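Local coordinates for protein putative hydrolase (Bacteroides ovatus, PDB 4HBS) that is of unknown function but is probably a glycoside hydrolase, built as a five-bladed beta-propeller related to the fructosidase clan, at residues Val118-Pro123 with Arg127-Arg132; Leu238-Thr241 with Val246-Ala249. All blocks are in the same frame, centred on the assembly; numbering follows the deposited sequence.

Interaction 1. Residues Val118-Pro123 with Arg127-Arg132; sequences VQTNDP and RYYQVR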
ATOM      1  N   VAL A 118     -11.351  -2.742 -21.815  1.00 44.75           N
ATOM      2  CA  VAL A 118     -12.608  -2.545 -22.537  1.00 44.37           C
ATOM      3  C   VAL A 118     -12.299  -2.817 -24.009  1.00 50.19           C
ATOM      4  O   VAL A 118     -12.942  -3.686 -24.629  1.00 51.94           O
ATOM      5  CB  VAL A 118     -13.213  -1.150 -22.261  1.00 45.92           C
ATOM      6  CG1 VAL A 118     -14.381  -0.849 -23.201  1.00 46.28           C
ATOM      7  CG2 VAL A 118     -13.662  -1.063 -20.809  1.00 44.16           C
ATOM      8  N   GLN A 119     -11.265  -2.140 -24.544  1.00 45.26           N
ATOM      9  CA  GLN A 119     -10.795  -2.380 -25.916  1.00 46.32           C
ATOM     10  C   GLN A 119      -9.337  -1.880 -26.055  1.00 52.75           C
ATOM     11  O   GLN A 119      -8.950  -0.886 -25.417  1.00 50.89           O
ATOM     12  CB  GLN A 119     -11.735  -1.733 -26.965  1.00 47.50           C
ATOM     13  CG  GLN A 119     -11.656  -0.196 -27.078  1.00 33.59           C
ATOM     14  CD  GLN A 119     -10.658   0.312 -28.112  1.00 53.34           C
ATOM     15  OE1 GLN A 119      -9.889  -0.446 -28.721  1.00 50.98           O
ATOM     16  NE2 GLN A 119     -10.627   1.621 -28.324  1.00 45.03           N
ATOM     17  N   THR A 120      -8.526  -2.599 -26.853  1.00 51.79           N
ATOM     18  CA  THR A 120      -7.115  -2.247 -27.104  1.00 52.15           C
ATOM     19  C   THR A 120      -6.789  -2.408 -28.600  1.00 59.32           C
ATOM     20  O   THR A 120      -5.617  -2.502 -28.955  1.00 59.95           O
ATOM     21  CB  THR A 120      -6.190  -3.136 -26.224  1.00 59.12           C
ATOM     22  OG1 THR A 120      -6.440  -4.517 -26.489  1.00 60.31           O
ATOM     23  CG2 THR A 120      -6.377  -2.879 -24.757  1.00 55.98           C
ATOM     24  N   ASN A 121      -7.822  -2.347 -29.476  1.00 57.78           N
ATOM     25  CA  ASN A 121      -7.697  -2.587 -30.926  1.00 59.80           C
ATOM     26  C   ASN A 121      -7.692  -1.293 -31.735  1.00 66.29           C
ATOM     27  O   ASN A 121      -6.856  -1.159 -32.625  1.00 67.99           O
ATOM     28  CB  ASN A 121      -8.817  -3.542 -31.458  1.00 57.01           C
ATOM     29  CG  ASN A 121     -10.123  -3.528 -30.680  1.00 82.63           C
ATOM     30  OD1 ASN A 121     -10.185  -3.999 -29.534  1.00 82.62           O
ATOM     31  ND2 ASN A 121     -11.185  -2.953 -31.246  1.00 72.09           N
ATOM     32  N   ASP A 122      -8.623  -0.367 -31.471  1.00 62.73           N
ATOM     33  CA  ASP A 122      -8.714   0.870 -32.242  1.00 63.67           C
ATOM     34  C   ASP A 122      -8.228   2.053 -31.408  1.00 65.71           C
ATOM     35  O   ASP A 122      -8.955   2.503 -30.517  1.00 64.47           O
ATOM     36  CB  ASP A 122     -10.165   1.087 -32.731  1.00 66.42           C
ATOM     37  CG  ASP A 122     -10.323   2.097 -33.873  1.00 80.81           C
ATOM     38  OD1 ASP A 122      -9.380   2.900 -34.103  1.00 82.89           O
ATOM     39  OD2 ASP A 122     -11.386   2.077 -34.543  1.00 86.74           O
ATOM     40  N   PRO A 123      -7.026   2.613 -31.703  1.00 62.05           N
ATOM     41  CA  PRO A 123      -6.555   3.791 -30.943  1.00 60.37           C
ATOM     42  C   PRO A 123      -7.380   5.047 -31.179  1.00 64.73           C
ATOM     43  O   PRO A 123      -7.341   5.961 -30.355  1.00 62.97           O
ATOM     44  CB  PRO A 123      -5.123   4.001 -31.443  1.00 63.03           C
ATOM     45  CG  PRO A 123      -4.771   2.779 -32.198  1.00 69.09           C
ATOM     46  CD  PRO A 123      -6.036   2.217 -32.723  1.00 65.43           C
ATOM     47  N   ARG A 127     -12.804   4.422 -25.368  1.00 48.80           N
ATOM     48  CA  ARG A 127     -12.469   3.400 -24.364  1.00 45.78           C
ATOM     49  C   ARG A 127     -11.150   2.680 -24.630  1.00 49.06           C
ATOM     50  O   ARG A 127     -10.935   1.600 -24.088  1.00 47.27           O
ATOM     51  CB  ARG A 127     -13.604   2.374 -24.195  1.00 41.64           C
ATOM     52  CG  ARG A 127     -14.997   2.981 -24.099  1.00 45.43           C
ATOM     53  CD  ARG A 127     -15.086   4.095 -23.086  1.00 50.03           C
ATOM     54  NE  ARG A 127     -16.464   4.491 -22.786  1.00 53.83           N
ATOM     55  CZ  ARG A 127     -17.282   3.850 -21.953  1.00 63.43           C
ATOM     56  NH1 ARG A 127     -16.884   2.741 -21.339  1.00 51.40           N
ATOM     57  NH2 ARG A 127     -18.513   4.307 -21.738  1.00 46.83           N
ATOM     58  N   TYR A 128     -10.222   3.315 -25.363  1.00 47.46           N
ATOM     59  CA  TYR A 128      -8.921   2.705 -25.674  1.00 47.70           C
ATOM     60  C   TYR A 128      -8.059   2.552 -24.424  1.00 51.24           C
ATOM     61  O   TYR A 128      -7.762   3.529 -23.744  1.00 50.86           O
ATOM     62  CB  TYR A 128      -8.179   3.538 -26.715  1.00 49.02           C
ATOM     63  CG  TYR A 128      -6.929   2.891 -27.260  1.00 50.48           C
ATOM     64  CD1 TYR A 128      -6.986   1.674 -27.930  1.00 53.12           C
ATOM     65  CD2 TYR A 128      -5.714   3.562 -27.240  1.00 51.11           C
ATOM     66  CE1 TYR A 128      -5.852   1.111 -28.510  1.00 54.69           C
ATOM     67  CE2 TYR A 128      -4.583   3.031 -27.854  1.00 53.27           C
ATOM     68  CZ  TYR A 128      -4.652   1.798 -28.483  1.00 61.14           C
ATOM     69  OH  TYR A 128      -3.531   1.244 -29.074  1.00 61.01           O
ATOM     70  N   TYR A 129      -7.693   1.305 -24.119  1.00 47.89           N
ATOM     71  CA  TYR A 129      -6.883   0.905 -22.978  1.00 46.33           C
ATOM     72  C   TYR A 129      -7.526   1.289 -21.637  1.00 48.67           C
ATOM     73  O   TYR A 129      -6.839   1.332 -20.618  1.00 48.70           O
ATOM     74  CB  TYR A 129      -5.445   1.410 -23.116  1.00 47.32           C
ATOM     75  CG  TYR A 129      -4.580   0.412 -23.857  1.00 50.48           C
ATOM     76  CD1 TYR A 129      -4.560   0.374 -25.242  1.00 53.88           C
ATOM     77  CD2 TYR A 129      -3.840  -0.544 -23.169  1.00 50.71           C
ATOM     78  CE1 TYR A 129      -3.779  -0.552 -25.930  1.00 56.02           C
ATOM     79  CE2 TYR A 129      -3.060  -1.477 -23.842  1.00 52.28           C
ATOM     80  CZ  TYR A 129      -3.029  -1.481 -25.225  1.00 61.45           C
ATOM     81  OH  TYR A 129      -2.258  -2.401 -25.912  1.00 65.08           O
ATOM     82  N   GLN A 130      -8.873   1.415 -21.623  1.00 43.39           N
ATOM     83  CA  GLN A 130      -9.661   1.657 -20.416  1.00 41.06           C
ATOM     84  C   GLN A 130      -9.946   0.283 -19.803  1.00 45.50           C
ATOM     85  O   GLN A 130      -9.987  -0.716 -20.527  1.00 45.73           O
ATOM     86  CB  GLN A 130     -10.932   2.435 -20.749  1.00 41.93           C
ATOM     87  CG  GLN A 130     -10.620   3.884 -21.114  1.00 44.54           C
ATOM     88  CD  GLN A 130     -11.811   4.786 -21.092  1.00 57.56           C
ATOM     89  OE1 GLN A 130     -12.824   4.508 -20.458  1.00 55.74           O
ATOM     90  NE2 GLN A 130     -11.722   5.887 -21.802  1.00 52.24           N
ATOM     91  N   VAL A 131     -10.030   0.214 -18.467  1.00 41.02           N
ATOM     92  CA  VAL A 131     -10.154  -1.037 -17.728  1.00 40.12           C
ATOM     93  C   VAL A 131     -11.349  -1.008 -16.783  1.00 45.67           C
ATOM     94  O   VAL A 131     -11.830   0.068 -16.426  1.00 45.84           O
ATOM     95  CB  VAL A 131      -8.812  -1.227 -16.972  1.00 41.90           C
ATOM     96  CG1 VAL A 131      -8.880  -2.314 -15.905  1.00 41.36           C
ATOM     97  CG2 VAL A 131      -7.680  -1.500 -17.960  1.00 41.96           C
ATOM     98  N   ARG A 132     -11.847  -2.209 -16.417  1.00 42.81           N
ATOM     99  CA  ARG A 132     -12.933  -2.408 -15.458  1.00 42.48           C
ATOM    100  C   ARG A 132     -12.360  -2.822 -14.093  1.00 47.05           C
ATOM    101  O   ARG A 132     -11.281  -3.414 -14.039  1.00 46.98           O
ATOM    102  CB  ARG A 132     -13.876  -3.501 -15.945  1.00 40.96           C
ATOM    103  CG  ARG A 132     -14.331  -3.336 -17.368  1.00 45.15           C
ATOM    104  CD  ARG A 132     -15.363  -4.373 -17.703  1.00 47.18           C
ATOM    105  NE  ARG A 132     -15.909  -4.190 -19.047  1.00 46.60           N
ATOM    106  CZ  ARG A 132     -15.341  -4.604 -20.177  1.00 53.45           C
ATOM    107  NH1 ARG A 132     -14.171  -5.233 -20.152  1.00 41.43           N
ATOM    108  NH2 ARG A 132     -15.938  -4.392 -21.344  1.00 42.76           N
TER
HETATM  109  O   HOH W   1     -14.664  -5.660 -23.505  1.00 38.68           O

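Interaction 2. Residues Leu238-Thr241 with Val246-Ala249; sequences LYTT and VAVA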
ATOM      1  N   LEU A 238      -1.752  -9.030  11.952  1.00 48.48           N
ATOM      2  CA  LEU A 238      -2.672  -8.196  11.177  1.00 46.30           C
ATOM      3  C   LEU A 238      -2.869  -6.877  11.916  1.00 50.74           C
ATOM      4  O   LEU A 238      -3.324  -6.908  13.058  1.00 52.94           O
ATOM      5  CB  LEU A 238      -4.018  -8.937  11.040  1.00 46.21           C
ATOM      6  CG  LEU A 238      -3.952 -10.428  10.740  1.00 50.53           C
ATOM      7  CD1 LEU A 238      -5.177 -11.116  11.258  1.00 51.30           C
ATOM      8  CD2 LEU A 238      -3.772 -10.664   9.277  1.00 51.25           C
ATOM      9  N   TYR A 239      -2.496  -5.739  11.315  1.00 44.71           N
ATOM     10  CA  TYR A 239      -2.604  -4.439  11.983  1.00 44.67           C
ATOM     11  C   TYR A 239      -3.703  -3.580  11.401  1.00 50.09           C
ATOM     12  O   TYR A 239      -4.161  -3.803  10.276  1.00 49.13           O
ATOM     13  CB  TYR A 239      -1.282  -3.645  11.876  1.00 44.71           C
ATOM     14  CG  TYR A 239      -0.087  -4.414  12.352  1.00 46.43           C
ATOM     15  CD1 TYR A 239       0.552  -5.328  11.521  1.00 48.40           C
ATOM     16  CD2 TYR A 239       0.358  -4.301  13.661  1.00 47.87           C
ATOM     17  CE1 TYR A 239       1.606  -6.111  11.983  1.00 49.32           C
ATOM     18  CE2 TYR A 239       1.418  -5.072  14.133  1.00 49.60           C
ATOM     19  CZ  TYR A 239       2.043  -5.979  13.287  1.00 53.78           C
ATOM     20  OH  TYR A 239       3.079  -6.769  13.723  1.00 52.55           O
ATOM     21  N   THR A 240      -4.077  -2.546  12.158  1.00 47.95           N
ATOM     22  CA  THR A 240      -5.054  -1.545  11.740  1.00 47.73           C
ATOM     23  C   THR A 240      -4.905  -0.331  12.608  1.00 53.90           C
ATOM     24  O   THR A 240      -4.224  -0.395  13.638  1.00 55.10           O
ATOM     25  CB  THR A 240      -6.510  -2.088  11.794  1.00 53.82           C
ATOM     26  OG1 THR A 240      -7.355  -1.249  10.977  1.00 55.79           O
ATOM     27  CG2 THR A 240      -7.060  -2.217  13.235  1.00 50.01           C
ATOM     28  N   THR A 241      -5.531   0.774  12.194  1.00 50.19           N
ATOM     29  CA  THR A 241      -5.593   1.991  12.975  1.00 50.61           C
ATOM     30  C   THR A 241      -7.019   2.457  13.037  1.00 54.91           C
ATOM     31  O   THR A 241      -7.825   2.138  12.162  1.00 53.11           O
ATOM     32  CB  THR A 241      -4.676   3.107  12.443  1.00 61.26           C
ATOM     33  OG1 THR A 241      -4.879   3.295  11.043  1.00 59.62           O
ATOM     34  CG2 THR A 241      -3.215   2.850  12.743  1.00 61.44           C
ATOM     35  N   VAL A 246      -2.841   2.388  16.852  1.00 56.09           N
ATOM     36  CA  VAL A 246      -2.504   1.136  16.155  1.00 54.30           C
ATOM     37  C   VAL A 246      -2.891  -0.068  16.982  1.00 59.47           C
ATOM     38  O   VAL A 246      -2.317  -0.267  18.046  1.00 60.77           O
ATOM     39  CB  VAL A 246      -0.999   1.064  15.807  1.00 56.55           C
ATOM     40  CG1 VAL A 246      -0.678  -0.204  15.022  1.00 55.58           C
ATOM     41  CG2 VAL A 246      -0.544   2.300  15.045  1.00 54.98           C
ATOM     42  N   ALA A 247      -3.830  -0.894  16.484  1.00 55.50           N
ATOM     43  CA  ALA A 247      -4.261  -2.135  17.144  1.00 56.17           C
ATOM     44  C   ALA A 247      -3.760  -3.329  16.325  1.00 58.11           C
ATOM     45  O   ALA A 247      -3.503  -3.184  15.135  1.00 55.48           O
ATOM     46  CB  ALA A 247      -5.775  -2.160  17.263  1.00 57.12           C
ATOM     47  N   VAL A 248      -3.625  -4.492  16.951  1.00 56.62           N
ATOM     48  CA  VAL A 248      -3.114  -5.691  16.273  1.00 56.68           C
ATOM     49  C   VAL A 248      -3.974  -6.950  16.575  1.00 62.98           C
ATOM     50  O   VAL A 248      -4.534  -7.102  17.669  1.00 63.86           O
ATOM     51  CB  VAL A 248      -1.623  -5.931  16.655  1.00 60.54           C
ATOM     52  CG1 VAL A 248      -1.462  -6.220  18.147  1.00 62.20           C
ATOM     53  CG2 VAL A 248      -0.995  -7.048  15.818  1.00 60.04           C
ATOM     54  N   ALA A 249      -4.057  -7.834  15.568  1.00 59.21           N
ATOM     55  CA  ALA A 249      -4.705  -9.144  15.628  1.00 60.10           C
ATOM     56  C   ALA A 249      -3.754 -10.146  15.004  1.00 64.20           C
ATOM     57  O   ALA A 249      -2.743  -9.720  14.442  1.00 63.84           O
ATOM     58  CB  ALA A 249      -6.026  -9.124  14.880  1.00 59.97           C
TER

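Interaction 1. Residues Val118-Pro123 with Arg127-Arg132
With CG anti to the backbone N (chi1 -171°), Y128 swings its ring against P123 and Q119, while Q119, its chain bent at chi2 (91°), brings its amide to the edge of that ring. P123 lies over one face of Y128, its CA 3.5 Å from the ring centroid and almost on the ring normal; the opposite face is covered by CD1 of the neighbouring Y129. The Q119 amide is turned 43° from the Y128 ring plane and is held on both ends: OE1 accepts from N121 N and D122 N, and NE2 donates to D122 O at 2.9 Å, with D126 O as a further partner. These bonds agree with the modelled orientation of the amide, with N121-D122 wrapped round it. The two segments form an irregular excursion at the surface of the propeller, leaving strand 116-117 and returning into strand 131-132 through a type II turn from R127 to Q130. Two backbone bonds tie the limbs together: Y129 N to Q119 O and V118 N to Q130 O, each 2.8 Å. T120 sets its methyl CG2 over the centre of the Y129 ring, 3.5 Å from the centroid, a CH-pi contact; Y117 meets Y129 edge-to-face. V118 splits its branches, CG1 packing on R127 CB at 3.5 Å and CG2 lying over a face of the R132 guanidinium. R132 also forms a salt bridge with D116, and a water accepts from its NH2 and donates to V118 O at 2.9 Å.

Interaction 2. Residues Leu238-Thr241 with Val246-Ala249
Y239 and V248 stand side by side and point the same way, the ring of Y239 lying along the valine with CE2 3.5 Å from V248 CG2. They are cross-strand neighbours in a non-hydrogen-bonded pair of the antiparallel beta hairpin 236-242 and 245-251, adjacent strands of a sheet that is probably one blade of the five-bladed propeller. T241 and V246 form the next such pair on the same face; their side chains approach at a slant, T241 CG2 meeting V246 CG2 at 3.6 Å. With chi1 at -53°, CG of Y239 is opposite the carbonyl carbon, and the ring also comes near V246 CG1, while its OH is hydrogen-bonded to P328 O. V300 and P298 of strand 298-303 pack on this face, joining it to the following sheet. With an alanine at Y239, V248 CG2 would probably lose its aromatic neighbour and P328 O its phenol hydroxyl partner. On the other face L238 and T240 sit opposite A249 and A247, whose side chains are single methyls: A249 CB is 4.2 Å from L238 CD1. Y224 touches T240, A247 and A249 here. L238 and A249 exchange two backbone bonds, L238 N to A249 O and A249 N to L238 O, each 2.8 Å. In the T240-A247 pair, the methyl CG2 of T240 lies 4.1 Å from A247 O.

Overall arrangement
The two contacts lie on opposite sides of the chain's centre, with centres about 39 Å apart and nearest atoms about 25 Å apart, so neither touches the other. Interaction 1 closes before interaction 2 opens, and between them the chain builds the four-stranded sheet 156-165, 169-178, 187-197 and 210-218. The two share no sheet: the loop of interaction 1 runs between strands 116-117 and 131-132 at the surface, and its second segment ends on the latter, whereas interaction 2 pairs inner strands of an antiparallel sheet, its centre about 15 Å from that of the chain. One contact thus shapes a peripheral loop, the other a buried hairpin, probably in a propeller blade.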